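Local coordinates for protein Na Glutathione S-transferase 1 (Necator americanus, PDB 2ON7) that is probably a glutathione S-transferase, conjugating glutathione to electrophilic compounds in the human hookworm Necator americanus, at residues A[114-117]-A[118-121]; A[79-82]-A[83-86]. All coordinates share one frame; numbering follows the deposited sequence.

Contact 1: A[114-117]-A[118-121]; sequences EGDV and EQLK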
loop_
_atom_site.group_PDB
_atom_site.type_symbol
_atom_site.label_atom_id
_atom_site.label_comp_id
_atom_site.label_asym_id
_atom_site.label_seq_id
_atom_site.Cartn_x
_atom_site.Cartn_y
_atom_site.Cartn_z
ATOM N N GLU A 114 -21.888 -4.327 13.704
ATOM C CA GLU A 114 -23.168 -4.985 13.465
ATOM C C GLU A 114 -23.191 -5.607 12.076
ATOM O O GLU A 114 -22.774 -4.970 11.103
ATOM C CB GLU A 114 -24.309 -3.958 13.569
ATOM C CG GLU A 114 -24.592 -3.463 14.976
ATOM C CD GLU A 114 -25.495 -4.404 15.750
ATOM O OE1 GLU A 114 -25.324 -4.508 16.980
ATOM O OE2 GLU A 114 -26.381 -5.038 15.135
ATOM N N GLY A 115 -23.690 -6.837 11.991
ATOM C CA GLY A 115 -23.859 -7.526 10.713
ATOM C C GLY A 115 -24.078 -9.015 10.898
ATOM O O GLY A 115 -23.893 -9.542 12.000
ATOM N N ASP A 116 -24.470 -9.702 9.824
ATOM C CA ASP A 116 -24.631 -11.154 9.885
ATOM C C ASP A 116 -23.434 -11.979 9.379
ATOM O O ASP A 116 -23.201 -12.097 8.169
ATOM C CB ASP A 116 -25.909 -11.614 9.202
ATOM C CG ASP A 116 -26.166 -13.073 9.428
ATOM O OD1 ASP A 116 -25.250 -13.874 9.131
ATOM O OD2 ASP A 116 -27.259 -13.419 9.925
ATOM N N VAL A 117 -22.715 -12.568 10.343
ATOM C CA VAL A 117 -21.572 -13.474 10.135
ATOM C C VAL A 117 -21.652 -14.469 8.964
ATOM O O VAL A 117 -20.978 -14.282 7.957
ATOM C CB VAL A 117 -21.206 -14.232 11.441
ATOM C CG1 VAL A 117 -20.351 -13.349 12.361
ATOM C CG2 VAL A 117 -22.487 -14.774 12.159
ATOM N N GLU A 118 -22.466 -15.519 9.095
ATOM C CA GLU A 118 -22.515 -16.585 8.085
ATOM C C GLU A 118 -22.776 -16.019 6.669
ATOM O O GLU A 118 -22.214 -16.498 5.674
ATOM C CB GLU A 118 -23.560 -17.636 8.478
ATOM C CG GLU A 118 -23.108 -19.095 8.270
ATOM C CD GLU A 118 -22.022 -19.548 9.254
ATOM O OE1 GLU A 118 -21.053 -20.208 8.809
ATOM O OE2 GLU A 118 -22.139 -19.249 10.470
ATOM N N GLN A 119 -23.621 -14.985 6.612
ATOM C CA GLN A 119 -23.977 -14.289 5.374
ATOM C C GLN A 119 -22.826 -13.434 4.837
ATOM O O GLN A 119 -22.528 -13.466 3.640
ATOM C CB GLN A 119 -25.243 -13.447 5.585
ATOM C CG GLN A 119 -26.581 -14.225 5.430
ATOM C CD GLN A 119 -27.094 -14.890 6.725
ATOM O OE1 GLN A 119 -28.228 -14.650 7.152
ATOM N NE2 GLN A 119 -26.267 -15.739 7.336
ATOM N N LEU A 120 -22.187 -12.666 5.719
ATOM C CA LEU A 120 -20.959 -11.951 5.350
ATOM C C LEU A 120 -19.762 -12.882 5.062
ATOM O O LEU A 120 -18.836 -12.485 4.368
ATOM C CB LEU A 120 -20.601 -10.848 6.373
ATOM C CG LEU A 120 -21.574 -9.664 6.561
ATOM C CD1 LEU A 120 -21.427 -9.017 7.939
ATOM C CD2 LEU A 120 -21.387 -8.630 5.471
ATOM N N LYS A 121 -19.787 -14.113 5.565
ATOM C CA LYS A 121 -18.801 -15.112 5.168
ATOM C C LYS A 121 -18.983 -15.506 3.723
ATOM O O LYS A 121 -18.047 -15.387 2.929
ATOM C CB LYS A 121 -18.864 -16.362 6.034
ATOM C CG LYS A 121 -17.708 -17.340 5.799
ATOM C CD LYS A 121 -17.417 -18.143 7.048
ATOM C CE LYS A 121 -18.706 -18.579 7.711
ATOM N NZ LYS A 121 -18.497 -19.631 8.722
#
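Asp-116 and Leu-120 are joined where an extended approach, with Gly-115 and Asp-116 both outside helical geometry, turns abruptly into the first turn of helix 117-141. The backbone O of Asp-116 takes the N-H of Leu-120 at 2.7 Å, and the carbonyl O of Val-117 repeats the i to i+4 pattern with Lys-121 N, also at 2.7 Å; the second bond is less straight at the hydrogen, with an N-H...O angle of 145°. One side-chain bond closes the turn: Gln-119 N donates to Asp-116 OD1 over 3.2 Å, almost linearly, reaching the anti side of the carboxylate from a position tilted out of its plane. The swing of Asp-116 CG to a place opposite the backbone N (chi1 -172°) sets it beside its own carbonyl carbon, from where OD1 reaches Gln-119 N. Asp-116 is therefore the N-cap of helix 117-141, which follows helix 82-109 in the all-helical C-terminal domain of the glutathione S-transferase fold. Its negative charge should interact favourably with the helix dipole. The amide of Gln-119, bent back at chi2, lies against that carboxylate with the two planes 46° apart. Gln-119 NE2 comes within 2.8 Å of Asp-116 OD1, but the angle is too poor for a hydrogen bond, whereas Asp-116 OD2 and Gln-119 OE1, both acceptors, are 3.2 Å apart. The Leu-120 side chain lies along the incoming backbone, its CG 3.3 Å from Asp-116 O and its CD1 4.0 Å from Gly-115 C, and makes apolar packing on Phe-105 and Thr-108 of helix 82-109. Along the helix, Lys-121 NZ grips Glu-118 OE1 in a 2.6 Å salt bridge, approaching from above the carboxylate plane.

Contact 2: A[79-82]-A[83-86]; sequences GKST and FDEA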
loop_
_atom_site.group_PDB
_atom_site.type_symbol
_atom_site.label_atom_id
_atom_site.label_comp_id
_atom_site.label_asym_id
_atom_site.label_seq_id
_atom_site.Cartn_x
_atom_site.Cartn_y
_atom_site.Cartn_z
ATOM N N GLY A 79 14.002 -8.575 1.057
ATOM C CA GLY A 79 14.349 -9.069 -0.283
ATOM C C GLY A 79 15.832 -8.855 -0.541
ATOM O O GLY A 79 16.478 -7.990 0.072
ATOM N N LYS A 80 16.370 -9.673 -1.440
ATOM C CA LYS A 80 17.811 -9.761 -1.659
ATOM C C LYS A 80 18.292 -8.845 -2.786
ATOM O O LYS A 80 19.505 -8.723 -3.050
ATOM C CB LYS A 80 18.210 -11.217 -1.923
ATOM C CG LYS A 80 18.081 -12.145 -0.710
ATOM C CD LYS A 80 19.239 -12.012 0.301
ATOM C CE LYS A 80 19.330 -13.232 1.275
ATOM N NZ LYS A 80 19.442 -14.581 0.617
ATOM N N SER A 81 17.328 -8.210 -3.449
ATOM C CA SER A 81 17.608 -7.250 -4.507
ATOM C C SER A 81 16.432 -6.325 -4.502
ATOM O O SER A 81 15.373 -6.679 -3.981
ATOM C CB SER A 81 17.676 -7.938 -5.869
ATOM O OG SER A 81 16.371 -8.361 -6.258
ATOM N N THR A 82 16.614 -5.151 -5.094
ATOM C CA THR A 82 15.572 -4.116 -5.169
ATOM C C THR A 82 14.327 -4.572 -5.921
ATOM O O THR A 82 13.220 -4.100 -5.630
ATOM C CB THR A 82 16.100 -2.866 -5.872
ATOM O OG1 THR A 82 16.796 -3.287 -7.054
ATOM C CG2 THR A 82 17.060 -2.153 -4.980
ATOM N N PHE A 83 14.536 -5.429 -6.926
ATOM C CA PHE A 83 13.449 -6.081 -7.637
ATOM C C PHE A 83 12.684 -7.063 -6.752
ATOM O O PHE A 83 11.462 -7.003 -6.702
ATOM C CB PHE A 83 13.891 -6.737 -8.959
ATOM C CG PHE A 83 12.729 -7.095 -9.850
ATOM C CD1 PHE A 83 12.094 -6.110 -10.612
ATOM C CD2 PHE A 83 12.233 -8.400 -9.887
ATOM C CE1 PHE A 83 10.984 -6.419 -11.420
ATOM C CE2 PHE A 83 11.129 -8.738 -10.685
ATOM C CZ PHE A 83 10.506 -7.745 -11.470
ATOM N N ASP A 84 13.385 -7.963 -6.043
ATOM C CA ASP A 84 12.707 -8.861 -5.096
ATOM C C ASP A 84 12.008 -8.048 -4.020
ATOM O O ASP A 84 10.852 -8.363 -3.615
ATOM C CB ASP A 84 13.666 -9.894 -4.493
ATOM C CG ASP A 84 13.973 -11.057 -5.470
ATOM O OD1 ASP A 84 14.792 -11.948 -5.130
ATOM O OD2 ASP A 84 13.403 -11.070 -6.592
ATOM N N GLU A 85 12.677 -6.981 -3.572
ATOM C CA GLU A 85 12.036 -5.977 -2.686
ATOM C C GLU A 85 10.681 -5.438 -3.199
ATOM O O GLU A 85 9.703 -5.431 -2.483
ATOM C CB GLU A 85 13.006 -4.854 -2.376
ATOM C CG GLU A 85 13.883 -5.211 -1.213
ATOM C CD GLU A 85 14.898 -4.161 -0.894
ATOM O OE1 GLU A 85 15.081 -3.272 -1.706
ATOM O OE2 GLU A 85 15.539 -4.231 0.157
ATOM N N ALA A 86 10.626 -5.058 -4.449
ATOM C CA ALA A 86 9.390 -4.654 -5.109
ATOM C C ALA A 86 8.345 -5.790 -5.211
ATOM O O ALA A 86 7.161 -5.551 -5.118
ATOM C CB ALA A 86 9.723 -4.136 -6.478
HETATM O O HOH W 1 18.198 -5.947 -0.388
HETATM O O HOH W 2 14.690 -11.878 -2.343
#
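Ser-81 and Asp-84 meet through a capping bond: the hydroxyl OG of Ser-81 accepts the N-H of Asp-84 at 3.0 Å and nearly straight, making Ser-81 the N-cap of helix 82-109. A chi1 of 70° tucks this OG between its own backbone N and carbonyl carbon, turned to the helix end. Two main-chain bonds set the first turn, Glu-85 N to Ser-81 O at 2.7 Å and Ala-86 N to Thr-82 O at 3.0 Å.

Water carries the next layer of polar contacts. One molecule donates both to Gly-79 O and to Glu-85 OE2, and a second accepts from Lys-80 N and donates to Asp-84 OD1 at 2.8 Å, so both acidic side chains of the first turn are tied to the incoming loop. This loop links helix 64-75 of the thioredoxin-like domain to the helical domain, as in other glutathione S-transferases.

Van der Waals contacts fill in the rest. Gly-79, with a positive phi of 125°, bends the chain so that its CA comes 4.3 Å from Asp-84 CB, close under the helix start. The Glu-85 side chain, extended beyond CG, runs past Ser-81 O and crosses Thr-82, its OE1 lying 3.6 Å from Thr-82 CA.

Charge interactions lead out of the chain: Glu-85 OE1 forms a salt bridge with Arg-73 NH1 of the second subunit, and the ring of Phe-83 makes a cation-pi contact with Lys-59 of that subunit. Glu-85 thus divides its carboxylate, one oxygen bound to the partner subunit and the other to a water that also binds Gly-79 O, so the first turn takes part in the dimer interface through both contacts, while the two acids near the helix N-terminus would probably be stabilised by its dipole.

Overall arrangement
Both contacts are helix N-termini capped by a side chain, Asp-116 in contact 1 and Ser-81 in contact 2, and they begin successive long helices, 117-141 and 82-109. Their centres are 39 Å apart and their nearest atoms about 28 Å, so they do not touch; they lie on opposite sides of the chain's centre, 23 and 19 Å from it. Contact 2 comes first in the chain and faces the second subunit, whereas no other protein chain of the assembly touches contact 1. Helix 82-109 spans the distance, with contact 2 at its N-terminus and its C-terminal end packing against contact 1. In related enzymes glutathione binds mainly to the thioredoxin-like domain, which precedes both helices.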